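Local coordinates for RTX-adhesin (PDB 5IRB), which binds its Antarctic bacterium to diatoms and ice as a giant calcium-binding adhesin, of which this piece is a row of beta-sandwich domains, at residues D177-N182 and H206-S211; I114-I119 and I134-R139; L10-V15 and S100-I105; V46-N51 and V82-V87. All blocks are in the same frame, centred on the assembly; numbering follows the deposited sequence.

Contact 1. Residues D177-N182 and H206-S211; sequences DLAQDN and HTVDTS. With CA (calcium ion), chain D; CA (calcium ion), chain J.
His206 packs against the last part of helix 175-180 and the residues that follow, within a beta-sandwich domain that is probably immunoglobulin-like. The backbone prepares the approach: His206 N donates to Asn182 O at 2.8 Å. From CB the side chain turns into the space between its own N and carbonyl carbon (chi1 66°), which brings the imidazole back over Asn182. CG and ND1 pass alongside Asn182 O, and ND1 also packs on Ile119 CG1. CD2 lies near Leu178 O and Asn182 CA. CE1 is obliquely placed 3.1 Å from Asp181 O, with Leu178 CD2 at 3.7 Å. At the tip, NE2 gives its proton to Leu178 O over 2.8 Å, a fairly straight bond (159°) with the oxygen in the ring plane. Asn182 CA lies over one face, a CH-pi contact 3.7 Å from the ring centroid, and this together with the NE2 bond should fix the ring's rotation. Calcium ions flank the contact. One is held by Asp181 OD1 and Ser183, while Asp181 OD2 accepts from Asn155 N; the other is held by Asp209, Ser211 and Asp296. Val208 CG2 rests 3.5 Å from Ala179 O, and a water joins Asn182 ND2 to Val208 N.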
# COMPACT_ATOMS: atom_id res chain seq x y z
N ASP A 177 16.09 4.33 4.72
CA ASP A 177 15.38 3.08 4.98
C ASP A 177 14.99 2.42 3.67
O ASP A 177 15.19 1.23 3.48
CB ASP A 177 14.13 3.30 5.86
CG ASP A 177 14.49 3.69 7.28
OD1 ASP A 177 15.56 3.25 7.75
OD2 ASP A 177 13.70 4.43 7.91
N LEU A 178 14.47 3.21 2.74
CA LEU A 178 14.07 2.67 1.45
C LEU A 178 15.27 2.17 0.66
O LEU A 178 15.16 1.21 -0.09
CB LEU A 178 13.29 3.72 0.64
CG LEU A 178 11.88 4.01 1.19
CD1 LEU A 178 11.28 5.30 0.63
CD2 LEU A 178 10.95 2.83 0.90
N ALA A 179 16.43 2.82 0.83
CA ALA A 179 17.66 2.35 0.20
C ALA A 179 18.08 0.96 0.70
O ALA A 179 18.77 0.22 -0.01
CB ALA A 179 18.80 3.35 0.41
N GLN A 180 17.67 0.63 1.92
CA GLN A 180 18.10 -0.61 2.55
C GLN A 180 17.05 -1.71 2.61
O GLN A 180 17.35 -2.82 3.01
CB GLN A 180 18.61 -0.31 3.95
CG GLN A 180 19.95 0.36 3.94
CD GLN A 180 20.30 1.00 5.26
OE1 GLN A 180 20.74 0.32 6.19
NE2 GLN A 180 20.12 2.31 5.35
N ASP A 181 15.83 -1.40 2.21
CA ASP A 181 14.73 -2.34 2.33
C ASP A 181 13.88 -2.20 1.08
O ASP A 181 13.02 -1.32 1.02
CB ASP A 181 13.89 -2.05 3.59
CG ASP A 181 12.88 -3.15 3.91
OD1 ASP A 181 12.75 -4.11 3.13
OD2 ASP A 181 12.18 -3.03 4.95
N ASN A 182 14.11 -3.03 0.07
CA ASN A 182 13.45 -2.81 -1.22
C ASN A 182 12.15 -3.58 -1.40
O ASN A 182 11.49 -3.45 -2.43
CB ASN A 182 14.41 -3.13 -2.37
CG ASN A 182 14.86 -4.58 -2.40
OD1 ASN A 182 14.32 -5.44 -1.71
ND2 ASN A 182 15.87 -4.86 -3.23
N HIS A 206 10.52 -2.22 -4.75
CA HIS A 206 11.19 -1.23 -5.60
C HIS A 206 12.64 -1.66 -5.78
O HIS A 206 13.07 -2.65 -5.19
CB HIS A 206 11.07 0.17 -4.99
CG HIS A 206 11.81 0.32 -3.67
ND1 HIS A 206 11.17 0.08 -2.45
CD2 HIS A 206 13.04 0.68 -3.40
CE1 HIS A 206 12.04 0.29 -1.49
NE2 HIS A 206 13.21 0.66 -2.02
N THR A 207 13.39 -0.95 -6.62
CA THR A 207 14.81 -1.27 -6.75
C THR A 207 15.64 -0.09 -6.27
O THR A 207 15.16 1.05 -6.22
CB THR A 207 15.19 -1.66 -8.19
OG1 THR A 207 14.98 -0.56 -9.09
CG2 THR A 207 14.34 -2.85 -8.63
N VAL A 208 16.88 -0.38 -5.88
CA VAL A 208 17.76 0.66 -5.38
C VAL A 208 18.98 0.75 -6.30
O VAL A 208 19.65 -0.25 -6.56
CB VAL A 208 18.17 0.37 -3.92
CG1 VAL A 208 19.17 1.41 -3.44
CG2 VAL A 208 16.92 0.35 -3.00
N ASP A 209 19.23 1.94 -6.82
CA ASP A 209 20.36 2.21 -7.72
C ASP A 209 20.97 3.55 -7.34
O ASP A 209 20.45 4.60 -7.72
CB ASP A 209 19.92 2.24 -9.18
CG ASP A 209 21.10 2.32 -10.16
OD1 ASP A 209 22.21 2.69 -9.70
OD2 ASP A 209 20.91 2.05 -11.37
N THR A 210 22.07 3.52 -6.59
CA THR A 210 22.63 4.77 -6.10
C THR A 210 23.98 5.14 -6.73
O THR A 210 24.69 5.98 -6.20
CB THR A 210 22.81 4.75 -4.59
OG1 THR A 210 23.74 3.71 -4.25
CG2 THR A 210 21.47 4.52 -3.88
N SER A 211 24.36 4.52 -7.84
CA SER A 211 25.53 5.04 -8.55
C SER A 211 25.50 4.75 -10.02
O SER A 211 24.97 3.74 -10.47
CB SER A 211 26.83 4.49 -7.95
OG SER A 211 26.96 3.10 -8.15
CA CA D . 23.33 2.70 -11.84
CA CA J . 12.19 -6.31 3.36
O HOH W 1 17.60 -3.29 -5.41
O HOH W 2 13.13 -6.57 1.19
O HOH W 3 24.17 0.90 -11.09
O HOH W 4 25.15 2.79 -13.58
O HOH W 5 22.30 1.69 -13.69
O HOH W 6 13.61 -6.17 5.14

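Contact 2. Residues I114-I119 and I134-R139; sequences IRVNSI and ITVSGR
Antiparallel strand pairing at the edge of the three-stranded sheet of a beta-sandwich joins 114-119 to 134-139, giving way to side-chain and water bridging where the outer strand leaves the sheet. The strand segments run at 144° to each other. Arg115 and Arg139 form a hydrogen-bonded pair, with Arg115 N to Arg139 O at 3.0 Å; the return bond from Arg139 N is longer and more bent. Val116 and Gly138 are a non-hydrogen-bonded pair whose CA atoms come within 4.2 Å, and Gly138 CA offers a CA-H...O contact to Arg115 O at 3.1 Å. Such closeness suits a residue without a side chain. Arg139 CB lies over the centre of one face of the Arg115 guanidinium, 3.8 Å from Arg115 CZ. Arg139 CB and CD, not its guanidinium, make this contact; the like-charged Arg115 NH2 and Arg139 NE are 4.6 Å apart, and crystal packing may influence both side chains. Past the strand, Asn117 N donates to Ser137 O, and Asn117 ND2, with CG beside the backbone N (chi1 -60°), reaches Ser137 OG at 2.8 Å in the amide plane. One water links Asn117 ND2 to Gly138 O; a second accepts from Ser137 N and probably donates to Ser118 O. Ile119 N donates to the calcium ligand Asp123. Val116 CG1 meets Val136 CG1 at 3.9 Å; Val116 also packs on Trp169 of strand 168-174 and on strands 183-191 and 197-208 of the other sheet, and Val136 on Val173.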
# COMPACT_ATOMS: atom_id res chain seq x y z
N ILE A 114 -5.67 -2.84 -0.25
CA ILE A 114 -4.73 -1.71 -0.21
C ILE A 114 -3.78 -1.85 -1.40
O ILE A 114 -3.41 -2.96 -1.78
CB ILE A 114 -3.95 -1.65 1.14
CG1 ILE A 114 -3.02 -0.43 1.19
CG2 ILE A 114 -3.23 -2.95 1.40
CD1 ILE A 114 -2.53 -0.09 2.60
N ARG A 115 -3.49 -0.74 -2.06
CA ARG A 115 -2.41 -0.72 -3.05
C ARG A 115 -1.40 0.38 -2.68
O ARG A 115 -1.73 1.38 -2.02
CB ARG A 115 -2.96 -0.51 -4.46
CG ARG A 115 -3.59 0.86 -4.69
CD ARG A 115 -4.32 0.98 -6.01
NE ARG A 115 -4.43 2.37 -6.46
CZ ARG A 115 -5.58 3.03 -6.67
NH1 ARG A 115 -5.54 4.29 -7.08
NH2 ARG A 115 -6.75 2.43 -6.48
N VAL A 116 -0.16 0.18 -3.12
CA VAL A 116 0.93 1.13 -2.93
C VAL A 116 1.48 1.57 -4.29
O VAL A 116 1.78 0.73 -5.15
CB VAL A 116 2.06 0.54 -2.08
CG1 VAL A 116 3.19 1.56 -1.89
CG2 VAL A 116 1.52 0.09 -0.74
N ASN A 117 1.53 2.88 -4.49
CA ASN A 117 2.05 3.50 -5.70
C ASN A 117 3.56 3.27 -5.85
O ASN A 117 4.22 2.78 -4.94
CB ASN A 117 1.76 5.01 -5.69
CG ASN A 117 0.28 5.33 -5.63
OD1 ASN A 117 -0.53 4.74 -6.34
ND2 ASN A 117 -0.09 6.28 -4.78
N SER A 118 4.11 3.68 -6.98
CA SER A 118 5.56 3.54 -7.15
C SER A 118 6.34 4.38 -6.13
O SER A 118 5.87 5.43 -5.64
CB SER A 118 5.93 3.91 -8.60
OG SER A 118 5.78 5.30 -8.82
N ILE A 119 7.49 3.83 -5.71
CA ILE A 119 8.48 4.50 -4.84
C ILE A 119 9.30 5.52 -5.65
O ILE A 119 10.23 5.14 -6.34
CB ILE A 119 9.41 3.46 -4.16
CG1 ILE A 119 8.58 2.38 -3.44
CG2 ILE A 119 10.37 4.14 -3.18
CD1 ILE A 119 7.53 2.91 -2.42
N ILE A 134 11.15 10.55 1.11
CA ILE A 134 10.38 10.06 -0.02
C ILE A 134 8.93 9.73 0.40
O ILE A 134 8.72 9.06 1.40
CB ILE A 134 11.02 8.81 -0.62
CG1 ILE A 134 12.40 9.12 -1.21
CG2 ILE A 134 10.15 8.20 -1.69
CD1 ILE A 134 13.20 7.86 -1.47
N THR A 135 7.96 10.24 -0.35
CA THR A 135 6.55 9.96 -0.11
C THR A 135 6.15 8.55 -0.50
O THR A 135 6.34 8.13 -1.66
CB THR A 135 5.63 10.90 -0.91
OG1 THR A 135 5.88 12.26 -0.55
CG2 THR A 135 4.14 10.56 -0.61
N VAL A 136 5.60 7.80 0.45
CA VAL A 136 5.00 6.52 0.11
C VAL A 136 3.50 6.70 0.18
O VAL A 136 2.98 7.15 1.20
CB VAL A 136 5.45 5.40 1.06
CG1 VAL A 136 4.78 4.08 0.68
CG2 VAL A 136 6.98 5.25 1.00
N SER A 137 2.81 6.38 -0.91
CA SER A 137 1.38 6.65 -0.98
C SER A 137 0.64 5.50 -1.66
O SER A 137 1.24 4.60 -2.24
CB SER A 137 1.12 7.98 -1.71
OG SER A 137 1.41 7.87 -3.11
N GLY A 138 -0.68 5.55 -1.58
CA GLY A 138 -1.50 4.48 -2.12
C GLY A 138 -2.95 4.80 -1.88
O GLY A 138 -3.30 5.94 -1.60
N ARG A 139 -3.80 3.79 -2.03
CA ARG A 139 -5.22 3.96 -1.77
C ARG A 139 -5.70 2.69 -1.07
O ARG A 139 -5.01 1.68 -1.10
CB ARG A 139 -5.98 4.22 -3.08
CG ARG A 139 -7.38 4.83 -2.89
CD ARG A 139 -8.18 4.70 -4.18
NE ARG A 139 -9.55 5.21 -4.07
CZ ARG A 139 -10.56 4.56 -3.48
NH1 ARG A 139 -10.34 3.38 -2.90
NH2 ARG A 139 -11.79 5.09 -3.45
O HOH W 7 -2.41 7.91 -3.21
O HOH W 8 4.45 5.14 -3.05

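Contact 3. Residues L10-V15 and S100-I105; sequences LDIDPV and STESFI
Ile12 and Glu102 pack side by side where edge strand 8-12 of the three-stranded sheet lies beside strand 95-106 of the five-stranded sheet, at a side of the beta-sandwich. The segments run nearly parallel, 14° apart, but are not paired: their axes stay 6.6 Å apart and no backbone hydrogen bond joins them. The contact is made instead by side chains and bridging waters. The tight part is apolar. Ile12 CD1 touches Glu102 CB at 3.7 Å and also reaches the backbone of Thr101, while Ile12 CG2 lies against the same CB; the two side chains lie antiparallel, the glutamate's aliphatic part beside the isoleucine. Val15 CG2 continues this layer onto Phe104 CB at 4.0 Å, and Leu10 CG meets Ser100 CB at 3.9 Å. The looser side is polar. Ser100 OG lies 3.0 Å from Leu10 O, a possible hydrogen bond whose proton has a rival acceptor. Glu102 starts with CG anti to its own N (chi1 -171°) and then bends at chi2 (62°), which turns the carboxylate along 10-15. A water accepts from Ile12 N and probably donates to Glu102 OE1, with Ser100 OG also within bonding distance; another accepts from Val15 N and donates to Glu102 OE2, at 2.8 Å, and to Ser103 O. Ile12 and Glu102 bind magnesium in a structure of this protein, although none is bound here. Strand 29-38 flanks 10-15, strand 81-89 flanks 100-105, and Trp65 of strand 64-70 packs on Leu10 and Ile12.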
# COMPACT_ATOMS: atom_id res chain seq x y z
N LEU A 10 -47.42 -14.35 19.28
CA LEU A 10 -46.04 -14.61 19.66
C LEU A 10 -45.10 -13.67 18.92
O LEU A 10 -45.13 -13.60 17.70
CB LEU A 10 -45.65 -16.05 19.33
CG LEU A 10 -44.19 -16.50 19.56
CD1 LEU A 10 -43.80 -16.39 21.02
CD2 LEU A 10 -43.96 -17.92 19.05
N ASP A 11 -44.30 -12.91 19.67
CA ASP A 11 -43.32 -12.02 19.06
C ASP A 11 -41.93 -12.37 19.50
O ASP A 11 -41.71 -12.76 20.65
CB ASP A 11 -43.58 -10.56 19.43
CG ASP A 11 -44.68 -9.93 18.60
OD1 ASP A 11 -44.43 -9.63 17.40
OD2 ASP A 11 -45.78 -9.70 19.14
N ILE A 12 -41.00 -12.20 18.57
CA ILE A 12 -39.57 -12.38 18.81
C ILE A 12 -38.93 -11.00 18.71
O ILE A 12 -39.18 -10.28 17.74
CB ILE A 12 -38.93 -13.36 17.81
CG1 ILE A 12 -39.74 -14.67 17.75
CG2 ILE A 12 -37.47 -13.61 18.14
CD1 ILE A 12 -39.63 -15.41 16.42
N ASP A 13 -38.16 -10.62 19.72
CA ASP A 13 -37.43 -9.35 19.68
C ASP A 13 -36.32 -9.42 18.64
O ASP A 13 -35.84 -10.52 18.33
CB ASP A 13 -36.83 -9.03 21.06
CG ASP A 13 -37.89 -8.89 22.13
OD1 ASP A 13 -38.94 -8.27 21.86
OD2 ASP A 13 -37.68 -9.41 23.24
N PRO A 14 -35.89 -8.26 18.11
CA PRO A 14 -34.76 -8.22 17.17
C PRO A 14 -33.56 -8.98 17.71
O PRO A 14 -33.21 -8.83 18.87
CB PRO A 14 -34.46 -6.73 17.05
CG PRO A 14 -35.81 -6.09 17.25
CD PRO A 14 -36.49 -6.93 18.30
N VAL A 15 -32.95 -9.81 16.86
CA VAL A 15 -31.84 -10.64 17.27
C VAL A 15 -30.60 -9.84 17.71
O VAL A 15 -30.06 -9.05 16.93
CB VAL A 15 -31.47 -11.63 16.16
CG1 VAL A 15 -30.21 -12.39 16.53
CG2 VAL A 15 -32.64 -12.58 15.90
N SER A 100 -44.52 -17.81 14.87
CA SER A 100 -43.91 -16.55 14.52
C SER A 100 -42.58 -16.80 13.83
O SER A 100 -42.03 -17.91 13.89
CB SER A 100 -43.71 -15.68 15.76
OG SER A 100 -43.32 -14.37 15.40
N THR A 101 -42.06 -15.77 13.18
CA THR A 101 -40.73 -15.85 12.60
C THR A 101 -40.01 -14.55 12.90
O THR A 101 -40.66 -13.54 13.21
CB THR A 101 -40.74 -16.10 11.08
OG1 THR A 101 -41.38 -14.99 10.44
CG2 THR A 101 -41.47 -17.41 10.72
N GLU A 102 -38.68 -14.60 12.80
CA GLU A 102 -37.81 -13.45 12.96
C GLU A 102 -36.63 -13.60 12.01
O GLU A 102 -35.84 -14.53 12.12
CB GLU A 102 -37.33 -13.34 14.41
CG GLU A 102 -36.58 -12.04 14.72
CD GLU A 102 -37.44 -10.82 14.53
OE1 GLU A 102 -38.68 -10.96 14.59
OE2 GLU A 102 -36.88 -9.73 14.31
N SER A 103 -36.53 -12.68 11.07
CA SER A 103 -35.38 -12.62 10.18
C SER A 103 -34.27 -11.79 10.80
O SER A 103 -34.49 -10.96 11.69
CB SER A 103 -35.77 -12.05 8.83
OG SER A 103 -36.05 -10.67 8.92
N PHE A 104 -33.05 -12.06 10.37
CA PHE A 104 -31.89 -11.35 10.89
C PHE A 104 -30.82 -11.33 9.81
O PHE A 104 -30.97 -11.99 8.77
CB PHE A 104 -31.39 -11.99 12.19
CG PHE A 104 -31.01 -13.42 12.05
CD1 PHE A 104 -31.97 -14.42 12.10
CD2 PHE A 104 -29.69 -13.79 11.86
CE1 PHE A 104 -31.63 -15.74 11.96
CE2 PHE A 104 -29.33 -15.11 11.73
CZ PHE A 104 -30.31 -16.09 11.77
N ILE A 105 -29.78 -10.54 10.05
CA ILE A 105 -28.64 -10.43 9.14
C ILE A 105 -27.39 -11.07 9.73
O ILE A 105 -27.07 -10.85 10.90
CB ILE A 105 -28.37 -8.97 8.81
CG1 ILE A 105 -29.62 -8.36 8.16
CG2 ILE A 105 -27.08 -8.79 7.97
CD1 ILE A 105 -29.57 -6.86 8.03
O HOH W 9 -41.25 -11.81 15.57
O HOH W 10 -34.06 -9.64 14.04

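Contact 4. Residues V46-N51 and V82-V87; sequences VTLVIN and VDASVV
Thr47 and Ser85 exchange two backbone hydrogen bonds, the shorter being Thr47 N to Ser85 O at 2.7 Å. Two residues on, Val49 and Asp83 repeat the pattern less evenly: Val49 N reaches Asp83 O at 2.8 Å, whereas the bond from Asp83 N to Val49 O is stretched to 3.3 Å and weak. Val49 O has a second donor, a water that also gives a hydrogen bond to Asp83 OD2 and thus ties that carboxylate to the opposite strand. Alternating with these hydrogen-bonded pairs are the non-hydrogen-bonded ones, Val46 with Val86 and Leu48 with Ala84, where the chains draw together and CA-H...O contacts run from Val46, Leu48 and Ala84 to the carbonyls across. The segments are antiparallel at 163°, two adjoining strands in the five-stranded sheet of a beta-sandwich domain, with strand 53-58 on the outer side of 46-50 and strand 95-106 on the far side of 82-87. Most apolar contacts belong to the face carrying Val46, Leu48, Ala84 and Val86, which turns toward the other sheet. Leu48, whose CG stands beside its backbone N (chi1 -60°), brings CD2 to 3.4 Å from Ala84 CB, tighter than usual for two methyls, while the same CD2 is 4.2 Å from Val82 CG1. Val46 CG2 and Val86 CG2 meet at 3.8 Å. Trp65, from the opposing sheet, covers Val46 and Leu48. At the end of the paired strands Ile50 CG1 lies 4.0 Å from Val82 CG1, and Leu74 of helix 71-76 packs on both residues.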
# COMPACT_ATOMS: atom_id res chain seq x y z
N VAL A 46 -42.26 -21.94 24.72
CA VAL A 46 -41.77 -21.45 23.43
C VAL A 46 -40.74 -22.40 22.81
O VAL A 46 -39.76 -22.78 23.45
CB VAL A 46 -41.13 -20.06 23.56
CG1 VAL A 46 -40.47 -19.63 22.24
CG2 VAL A 46 -42.18 -19.04 24.00
N THR A 47 -41.00 -22.78 21.56
CA THR A 47 -40.09 -23.60 20.78
C THR A 47 -39.52 -22.79 19.61
O THR A 47 -40.27 -22.20 18.83
CB THR A 47 -40.79 -24.86 20.27
OG1 THR A 47 -41.28 -25.61 21.40
CG2 THR A 47 -39.83 -25.74 19.47
N LEU A 48 -38.19 -22.79 19.49
CA LEU A 48 -37.49 -22.10 18.42
C LEU A 48 -36.75 -23.12 17.58
O LEU A 48 -36.18 -24.06 18.13
CB LEU A 48 -36.46 -21.11 18.96
CG LEU A 48 -36.75 -19.93 19.87
CD1 LEU A 48 -35.51 -19.05 19.93
CD2 LEU A 48 -37.92 -19.13 19.36
N VAL A 49 -36.71 -22.93 16.27
CA VAL A 49 -35.88 -23.79 15.43
C VAL A 49 -34.90 -22.93 14.65
O VAL A 49 -35.30 -21.96 14.01
CB VAL A 49 -36.70 -24.67 14.47
CG1 VAL A 49 -35.76 -25.52 13.59
CG2 VAL A 49 -37.67 -25.56 15.26
N ILE A 50 -33.63 -23.31 14.69
CA ILE A 50 -32.58 -22.55 14.04
C ILE A 50 -31.54 -23.53 13.55
O ILE A 50 -31.01 -24.33 14.33
CB ILE A 50 -31.89 -21.54 14.99
CG1 ILE A 50 -32.90 -20.61 15.66
CG2 ILE A 50 -30.84 -20.73 14.25
CD1 ILE A 50 -32.45 -20.12 17.02
N ASN A 51 -31.28 -23.47 12.25
CA ASN A 51 -30.30 -24.35 11.60
C ASN A 51 -30.65 -25.82 11.87
O ASN A 51 -29.77 -26.64 12.13
CB ASN A 51 -28.88 -23.99 12.09
CG ASN A 51 -27.76 -24.75 11.34
OD1 ASN A 51 -27.85 -24.97 10.14
ND2 ASN A 51 -26.72 -25.12 12.06
N VAL A 82 -35.41 -17.19 12.14
CA VAL A 82 -35.76 -17.99 13.30
C VAL A 82 -37.25 -18.38 13.17
O VAL A 82 -38.10 -17.50 13.07
CB VAL A 82 -35.53 -17.21 14.60
CG1 VAL A 82 -35.99 -18.04 15.80
CG2 VAL A 82 -34.06 -16.81 14.75
N ASP A 83 -37.56 -19.67 13.19
CA ASP A 83 -38.96 -20.12 13.27
C ASP A 83 -39.33 -20.39 14.73
O ASP A 83 -38.60 -21.08 15.45
CB ASP A 83 -39.21 -21.38 12.42
CG ASP A 83 -38.81 -21.21 10.95
OD1 ASP A 83 -39.20 -20.20 10.31
OD2 ASP A 83 -38.11 -22.10 10.42
N ALA A 84 -40.48 -19.87 15.16
CA ALA A 84 -40.87 -20.01 16.55
C ALA A 84 -42.32 -20.44 16.68
O ALA A 84 -43.16 -20.06 15.87
CB ALA A 84 -40.64 -18.71 17.28
N SER A 85 -42.60 -21.23 17.70
CA SER A 85 -43.99 -21.48 18.06
C SER A 85 -44.17 -21.55 19.58
O SER A 85 -43.20 -21.73 20.33
CB SER A 85 -44.50 -22.75 17.38
OG SER A 85 -43.80 -23.89 17.85
N VAL A 86 -45.41 -21.35 20.03
CA VAL A 86 -45.69 -21.38 21.46
C VAL A 86 -47.00 -22.15 21.74
O VAL A 86 -47.94 -22.08 20.94
CB VAL A 86 -45.74 -19.95 22.05
CG1 VAL A 86 -46.86 -19.15 21.43
CG2 VAL A 86 -45.83 -19.98 23.59
N VAL A 87 -47.02 -22.91 22.82
CA VAL A 87 -48.28 -23.37 23.40
C VAL A 87 -48.37 -22.85 24.84
O VAL A 87 -47.38 -22.90 25.58
CB VAL A 87 -48.41 -24.90 23.35
CG1 VAL A 87 -47.22 -25.56 24.01
CG2 VAL A 87 -49.71 -25.34 24.01
O HOH W 11 -35.18 -22.36 11.23

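The four contacts sample different joints of one repeated architecture. Contacts 3 and 4 share a domain and touch directly, since 82-87 and 100-105 lie on neighbouring strands of one sheet; contact 4 is nested in the chain loop that contact 3 closes. Contacts 1 and 2 touch as well, through Leu178, Ile119, Ile134 and His206, about 15 Å apart between centres, whereas the centres of contacts 2 and 3 are about 47 Å apart. Contact 4 is the buried one, ruled by strand pairing and methyl packing. Contact 2 begins that way but ends in side-chain bonds, contact 3 has no backbone bonding and combines apolar packing with water bridges, and contact 1 joins helix to strand through an imidazole beside calcium sites.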